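PDB 3HPY: catechol 2,3-dioxygenase from Pseudomonas sp. KL28, which probably catalyses the iron-dependent extradiol ring cleavage of catechol by dioxygen, giving 2-hydroxy-6-oxohexa-2,4-dienoate. Local coordinates for residues C[47-52]-C[127-132]; C[69-74]-C[116-121]. All blocks are in the same frame, centred on the assembly; numbering follows the deposited sequence.

Contact 1: residues C[47-52]-C[127-132]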
loop_
_atom_site.group_PDB
_atom_site.type_symbol
_atom_site.label_atom_id
_atom_site.label_comp_id
_atom_site.label_asym_id
_atom_site.label_seq_id
_atom_site.Cartn_x
_atom_site.Cartn_y
_atom_site.Cartn_z
ATOM N N CYS C 47 -0.550 22.960 4.644
ATOM C CA CYS C 47 -0.060 21.595 4.490
ATOM C C CYS C 47 1.361 21.747 3.966
ATOM O O CYS C 47 1.632 22.660 3.184
ATOM C CB CYS C 47 -0.938 20.828 3.503
ATOM S SG CYS C 47 -2.627 20.544 4.115
ATOM N N TRP C 48 2.270 20.875 4.398
ATOM C CA TRP C 48 3.655 20.988 3.965
ATOM C C TRP C 48 3.832 21.037 2.456
ATOM O O TRP C 48 4.746 21.706 1.971
ATOM C CB TRP C 48 4.511 19.848 4.530
ATOM C CG TRP C 48 4.237 18.500 3.909
ATOM C CD1 TRP C 48 3.325 17.568 4.328
ATOM C CD2 TRP C 48 4.865 17.952 2.737
ATOM N NE1 TRP C 48 3.346 16.473 3.485
ATOM C CE2 TRP C 48 4.280 16.684 2.500
ATOM C CE3 TRP C 48 5.857 18.412 1.860
ATOM C CZ2 TRP C 48 4.663 15.867 1.425
ATOM C CZ3 TRP C 48 6.243 17.588 0.779
ATOM C CH2 TRP C 48 5.642 16.337 0.577
ATOM N N ASP C 49 2.961 20.355 1.712
ATOM C CA ASP C 49 3.094 20.309 0.252
ATOM C C ASP C 49 2.440 21.449 -0.539
ATOM O O ASP C 49 2.699 21.582 -1.731
ATOM C CB ASP C 49 2.590 18.958 -0.288
ATOM C CG ASP C 49 3.460 18.415 -1.420
ATOM O OD1 ASP C 49 4.467 19.061 -1.774
ATOM O OD2 ASP C 49 3.147 17.330 -1.960
ATOM N N GLU C 50 1.605 22.267 0.099
ATOM C CA GLU C 50 0.973 23.378 -0.624
ATOM C C GLU C 50 2.037 24.437 -0.791
ATOM O O GLU C 50 3.097 24.331 -0.186
ATOM C CB GLU C 50 -0.195 23.969 0.165
ATOM C CG GLU C 50 -1.255 22.957 0.525
ATOM C CD GLU C 50 -2.324 23.527 1.443
ATOM O OE1 GLU C 50 -1.961 24.193 2.443
ATOM O OE2 GLU C 50 -3.523 23.296 1.166
ATOM N N ARG C 51 1.761 25.460 -1.595
ATOM C CA ARG C 51 2.749 26.512 -1.800
ATOM C C ARG C 51 2.360 27.851 -1.180
ATOM O O ARG C 51 3.229 28.667 -0.864
ATOM C CB ARG C 51 3.021 26.689 -3.303
ATOM C CG ARG C 51 3.414 25.384 -3.976
ATOM C CD ARG C 51 4.082 25.592 -5.316
ATOM N NE ARG C 51 4.337 24.307 -5.957
ATOM C CZ ARG C 51 4.910 24.163 -7.145
ATOM N NH1 ARG C 51 5.295 25.229 -7.834
ATOM N NH2 ARG C 51 5.093 22.950 -7.642
ATOM N N ASP C 52 1.061 28.058 -0.984
ATOM C CA ASP C 52 0.566 29.309 -0.416
ATOM C C ASP C 52 0.679 29.400 1.106
ATOM O O ASP C 52 0.641 28.387 1.809
ATOM C CB ASP C 52 -0.874 29.551 -0.882
ATOM C CG ASP C 52 -0.945 30.006 -2.341
ATOM O OD1 ASP C 52 0.126 30.307 -2.922
ATOM O OD2 ASP C 52 -2.060 30.077 -2.900
ATOM N N VAL C 127 4.859 30.782 -0.301
ATOM C CA VAL C 127 6.020 30.507 0.547
ATOM C C VAL C 127 6.772 29.256 0.100
ATOM O O VAL C 127 7.918 29.040 0.506
ATOM C CB VAL C 127 5.600 30.317 2.027
ATOM C CG1 VAL C 127 6.829 30.373 2.940
ATOM C CG2 VAL C 127 4.597 31.390 2.420
ATOM N N GLY C 128 6.130 28.443 -0.741
ATOM C CA GLY C 128 6.752 27.218 -1.220
ATOM C C GLY C 128 6.413 26.049 -0.311
ATOM O O GLY C 128 5.778 26.251 0.719
ATOM N N ASN C 129 6.833 24.838 -0.685
ATOM C CA ASN C 129 6.556 23.634 0.104
ATOM C C ASN C 129 7.765 23.123 0.903
ATOM O O ASN C 129 7.836 21.940 1.243
ATOM C CB ASN C 129 6.058 22.499 -0.802
ATOM C CG ASN C 129 7.095 22.067 -1.827
ATOM O OD1 ASN C 129 6.949 21.023 -2.473
ATOM N ND2 ASN C 129 8.140 22.867 -1.989
ATOM N N GLY C 130 8.713 24.007 1.191
ATOM C CA GLY C 130 9.876 23.605 1.967
ATOM C C GLY C 130 10.914 22.815 1.192
ATOM O O GLY C 130 11.978 22.510 1.725
ATOM N N ILE C 131 10.601 22.484 -0.058
ATOM C CA ILE C 131 11.501 21.727 -0.917
ATOM C C ILE C 131 12.090 22.635 -1.986
ATOM O O ILE C 131 11.412 23.520 -2.483
ATOM C CB ILE C 131 10.750 20.586 -1.598
ATOM C CG1 ILE C 131 10.204 19.641 -0.524
ATOM C CG2 ILE C 131 11.671 19.877 -2.577
ATOM C CD1 ILE C 131 9.381 18.508 -1.055
ATOM N N SER C 132 13.346 22.409 -2.345
ATOM C CA SER C 132 14.002 23.243 -3.343
ATOM C C SER C 132 13.227 23.407 -4.646
ATOM O O SER C 132 12.417 22.552 -5.019
ATOM C CB SER C 132 15.381 22.686 -3.664
ATOM O OG SER C 132 16.011 23.482 -4.653
#

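Contact 2: residues C[69-74]-C[116-121]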
loop_
_atom_site.group_PDB
_atom_site.type_symbol
_atom_site.label_atom_id
_atom_site.label_comp_id
_atom_site.label_asym_id
_atom_site.label_seq_id
_atom_site.Cartn_x
_atom_site.Cartn_y
_atom_site.Cartn_z
ATOM N N PHE C 69 -15.111 29.962 4.901
ATOM C CA PHE C 69 -14.362 29.073 4.023
ATOM C C PHE C 69 -14.078 29.804 2.714
ATOM O O PHE C 69 -15.003 30.228 2.024
ATOM C CB PHE C 69 -15.188 27.815 3.752
ATOM C CG PHE C 69 -14.413 26.707 3.100
ATOM C CD1 PHE C 69 -14.653 26.359 1.779
ATOM C CD2 PHE C 69 -13.449 26.003 3.818
ATOM C CE1 PHE C 69 -13.946 25.322 1.176
ATOM C CE2 PHE C 69 -12.740 24.968 3.226
ATOM C CZ PHE C 69 -12.991 24.628 1.899
ATOM N N GLY C 70 -12.803 29.938 2.370
ATOM C CA GLY C 70 -12.449 30.648 1.155
ATOM C C GLY C 70 -11.921 29.824 -0.007
ATOM O O GLY C 70 -11.401 28.728 0.178
ATOM N N PHE C 71 -12.056 30.381 -1.207
ATOM C CA PHE C 71 -11.603 29.737 -2.437
ATOM C C PHE C 71 -10.691 30.676 -3.224
ATOM O O PHE C 71 -11.049 31.829 -3.472
ATOM C CB PHE C 71 -12.795 29.403 -3.328
ATOM C CG PHE C 71 -13.647 28.277 -2.828
ATOM C CD1 PHE C 71 -13.319 26.965 -3.130
ATOM C CD2 PHE C 71 -14.819 28.529 -2.111
ATOM C CE1 PHE C 71 -14.141 25.923 -2.742
ATOM C CE2 PHE C 71 -15.653 27.481 -1.714
ATOM C CZ PHE C 71 -15.312 26.181 -2.032
ATOM N N LYS C 72 -9.524 30.189 -3.636
ATOM C CA LYS C 72 -8.639 31.033 -4.427
ATOM C C LYS C 72 -9.132 30.990 -5.868
ATOM O O LYS C 72 -9.561 29.933 -6.336
ATOM C CB LYS C 72 -7.194 30.541 -4.359
ATOM C CG LYS C 72 -6.251 31.412 -5.169
ATOM C CD LYS C 72 -4.797 31.163 -4.858
ATOM C CE LYS C 72 -3.916 32.032 -5.736
ATOM N NZ LYS C 72 -2.490 31.955 -5.308
ATOM N N VAL C 73 -9.108 32.131 -6.559
ATOM C CA VAL C 73 -9.548 32.180 -7.962
ATOM C C VAL C 73 -8.327 32.433 -8.853
ATOM O O VAL C 73 -7.246 32.736 -8.349
ATOM C CB VAL C 73 -10.609 33.287 -8.207
ATOM C CG1 VAL C 73 -11.781 33.103 -7.245
ATOM C CG2 VAL C 73 -9.984 34.668 -8.048
ATOM N N LEU C 74 -8.493 32.329 -10.166
ATOM C CA LEU C 74 -7.360 32.503 -11.069
ATOM C C LEU C 74 -6.560 33.788 -10.858
ATOM O O LEU C 74 -5.342 33.731 -10.623
ATOM C CB LEU C 74 -7.822 32.412 -12.524
ATOM C CG LEU C 74 -6.722 32.226 -13.586
ATOM C CD1 LEU C 74 -5.890 30.970 -13.306
ATOM C CD2 LEU C 74 -7.373 32.108 -14.947
ATOM N N HIS C 116 -23.734 29.690 5.763
ATOM C CA HIS C 116 -22.269 29.702 5.768
ATOM C C HIS C 116 -21.665 30.845 4.979
ATOM O O HIS C 116 -22.139 31.178 3.894
ATOM C CB HIS C 116 -21.717 28.391 5.210
ATOM C CG HIS C 116 -22.375 27.178 5.773
ATOM N ND1 HIS C 116 -23.550 26.670 5.265
ATOM C CD2 HIS C 116 -22.065 26.410 6.845
ATOM C CE1 HIS C 116 -23.936 25.643 5.999
ATOM N NE2 HIS C 116 -23.052 25.465 6.966
ATOM N N LEU C 117 -20.606 31.429 5.527
ATOM C CA LEU C 117 -19.912 32.528 4.872
ATOM C C LEU C 117 -18.835 31.970 3.946
ATOM O O LEU C 117 -18.027 31.141 4.353
ATOM C CB LEU C 117 -19.262 33.444 5.910
ATOM C CG LEU C 117 -20.143 33.896 7.078
ATOM C CD1 LEU C 117 -19.397 34.933 7.899
ATOM C CD2 LEU C 117 -21.444 34.467 6.555
ATOM N N ILE C 118 -18.830 32.432 2.702
ATOM C CA ILE C 118 -17.858 31.982 1.714
ATOM C C ILE C 118 -16.955 33.147 1.322
ATOM O O ILE C 118 -17.388 34.296 1.295
ATOM C CB ILE C 118 -18.570 31.458 0.453
ATOM C CG1 ILE C 118 -19.650 30.450 0.848
ATOM C CG2 ILE C 118 -17.567 30.808 -0.485
ATOM C CD1 ILE C 118 -19.123 29.169 1.450
ATOM N N GLU C 119 -15.698 32.848 1.028
ATOM C CA GLU C 119 -14.748 33.877 0.634
ATOM C C GLU C 119 -14.088 33.528 -0.694
ATOM O O GLU C 119 -13.898 32.359 -1.008
ATOM C CB GLU C 119 -13.669 34.047 1.707
ATOM C CG GLU C 119 -13.981 35.100 2.761
ATOM C CD GLU C 119 -12.819 35.332 3.698
ATOM O OE1 GLU C 119 -11.662 35.106 3.279
ATOM O OE2 GLU C 119 -13.053 35.755 4.853
ATOM N N LEU C 120 -13.753 34.555 -1.466
ATOM C CA LEU C 120 -13.087 34.392 -2.756
ATOM C C LEU C 120 -11.933 35.391 -2.787
ATOM O O LEU C 120 -12.132 36.579 -2.527
ATOM C CB LEU C 120 -14.066 34.689 -3.901
ATOM C CG LEU C 120 -14.757 33.537 -4.642
ATOM C CD1 LEU C 120 -15.238 32.467 -3.686
ATOM C CD2 LEU C 120 -15.910 34.099 -5.428
ATOM N N TYR C 121 -10.725 34.913 -3.071
ATOM C CA TYR C 121 -9.571 35.793 -3.140
ATOM C C TYR C 121 -8.662 35.343 -4.260
ATOM O O TYR C 121 -8.696 34.182 -4.665
ATOM C CB TYR C 121 -8.778 35.770 -1.829
ATOM C CG TYR C 121 -8.130 34.432 -1.522
ATOM C CD1 TYR C 121 -8.868 33.388 -0.965
ATOM C CD2 TYR C 121 -6.773 34.222 -1.770
ATOM C CE1 TYR C 121 -8.267 32.162 -0.652
ATOM C CE2 TYR C 121 -6.162 33.007 -1.465
ATOM C CZ TYR C 121 -6.912 31.984 -0.900
ATOM O OH TYR C 121 -6.289 30.804 -0.549
#

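Contact 1: residues C[47-52]-C[127-132]
The indole of Trp48 meets Ile131 at its edge: CZ3 of Trp48 lies 3.7 Å from CD1 of Ile131, near the ring plane, with the carbonyl O of Asn129 farther along the same rim. One face of the indole is covered from within its own segment by CB of Asp49, 3.8 Å above the ring plane of Trp48 and over its centre. The carboxylate of Asp49 and the amide of Asn129 lie side by side, nearly coplanar (4° apart), and OD1 of Asp49 has a salt bridge to Arg252 of the second subunit. Cys47 to Glu50 form a type I beta turn, closed by a hydrogen bond from Glu50 N to Cys47 O (3.1 Å), in the loop between strands 43-46 and 56-60 of the VOC module. Cys47 N is also hydrogen-bonded to OE1 of Glu50, met from above the carboxylate plane. Trp48 has CG between its backbone N and carbonyl carbon (chi1 72°), and the end of its ring thereby nears the 127-132 loop. CB of Asn129 is pressed against two carbonyls, 3.2 Å from Trp48 O and 3.5 Å from Glu50 O. Glu50 O also lies close to Gly128 O, both of them acceptors; Lys46 NZ donates to the former and weakly to the latter. Arg51 NH1 reaches Glu280 O of the second subunit, while its own carbonyl clamps the other loop: Gly128 N donates to Arg51 O at 2.9 Å on an in-plane lone pair, and Val127 N donates to Arg51 O at 2.7 Å from almost straight ahead, with a C=O...N angle of 171°.

Contact 2: residues C[69-74]-C[116-121]
Phe69 and Leu117 begin a parallel strand pairing: the first hydrogen bond runs from Phe69 N to Leu117 O (3.2 Å). Further backbone hydrogen bonds follow from Glu119 N to Phe69 O, Phe71 N to Glu119 O (2.7 Å), Tyr121 N to Phe71 O and Val73 N to Tyr121 O (2.8 Å). CA-H groups add to this, the closest being Gly70 CA, 3.1 Å from Glu119 O. On one face of the sheet the Phe71 ring takes Ile118 CG2 at its edge, 3.9 Å from CD2 of Phe71, while Leu120 CD1 touches CB of Phe71. The side chains of Val73 and Leu120 cross at about a right angle, CG1 of Val73 meeting CG of Leu120, and both rest on Leu79 of helix 76-89. On the other face, Tyr121 holds CG between its backbone N and carbonyl carbon (chi1 66°), which brings its ring over the neighbouring strand, where Lys72 CA makes a CH-pi contact 4.0 Å from the Tyr121 ring centroid. The ring of His11 meets it with nearly parallel planes. These are the first and last strands of a beta-alpha-beta-beta-beta module typical of the VOC fold. Glu119 has salt bridges to Arg109 and Arg107, which probably keep its buried carboxylate ionised, while the face of Phe71, Ile118 and Leu120 relies on apolar contact.

How the contacts relate
Contact 2 is nested, along the chain, inside the loop closed by contact 1, and their centres are about 20 Å apart. A salt bridge joins them directly: Asp52 OD2 of contact 1 lies 3.1 Å from Lys72 NZ of contact 2. Lys72 NZ also forms a salt bridge with Asp278 of the second subunit, against which Asp52 packs, so both contacts reach the tetramer interface. Both also meet strand 151-159, which carries the iron ligand His154: Glu50 OE2 accepts from Leu152 N, and Phe69 packs on Leu152 and Cys155. The side chains of Phe69 and Glu50 lie about 5 Å and 11 Å from that of His154. That of Phe69 is about 10 Å from the bound iron.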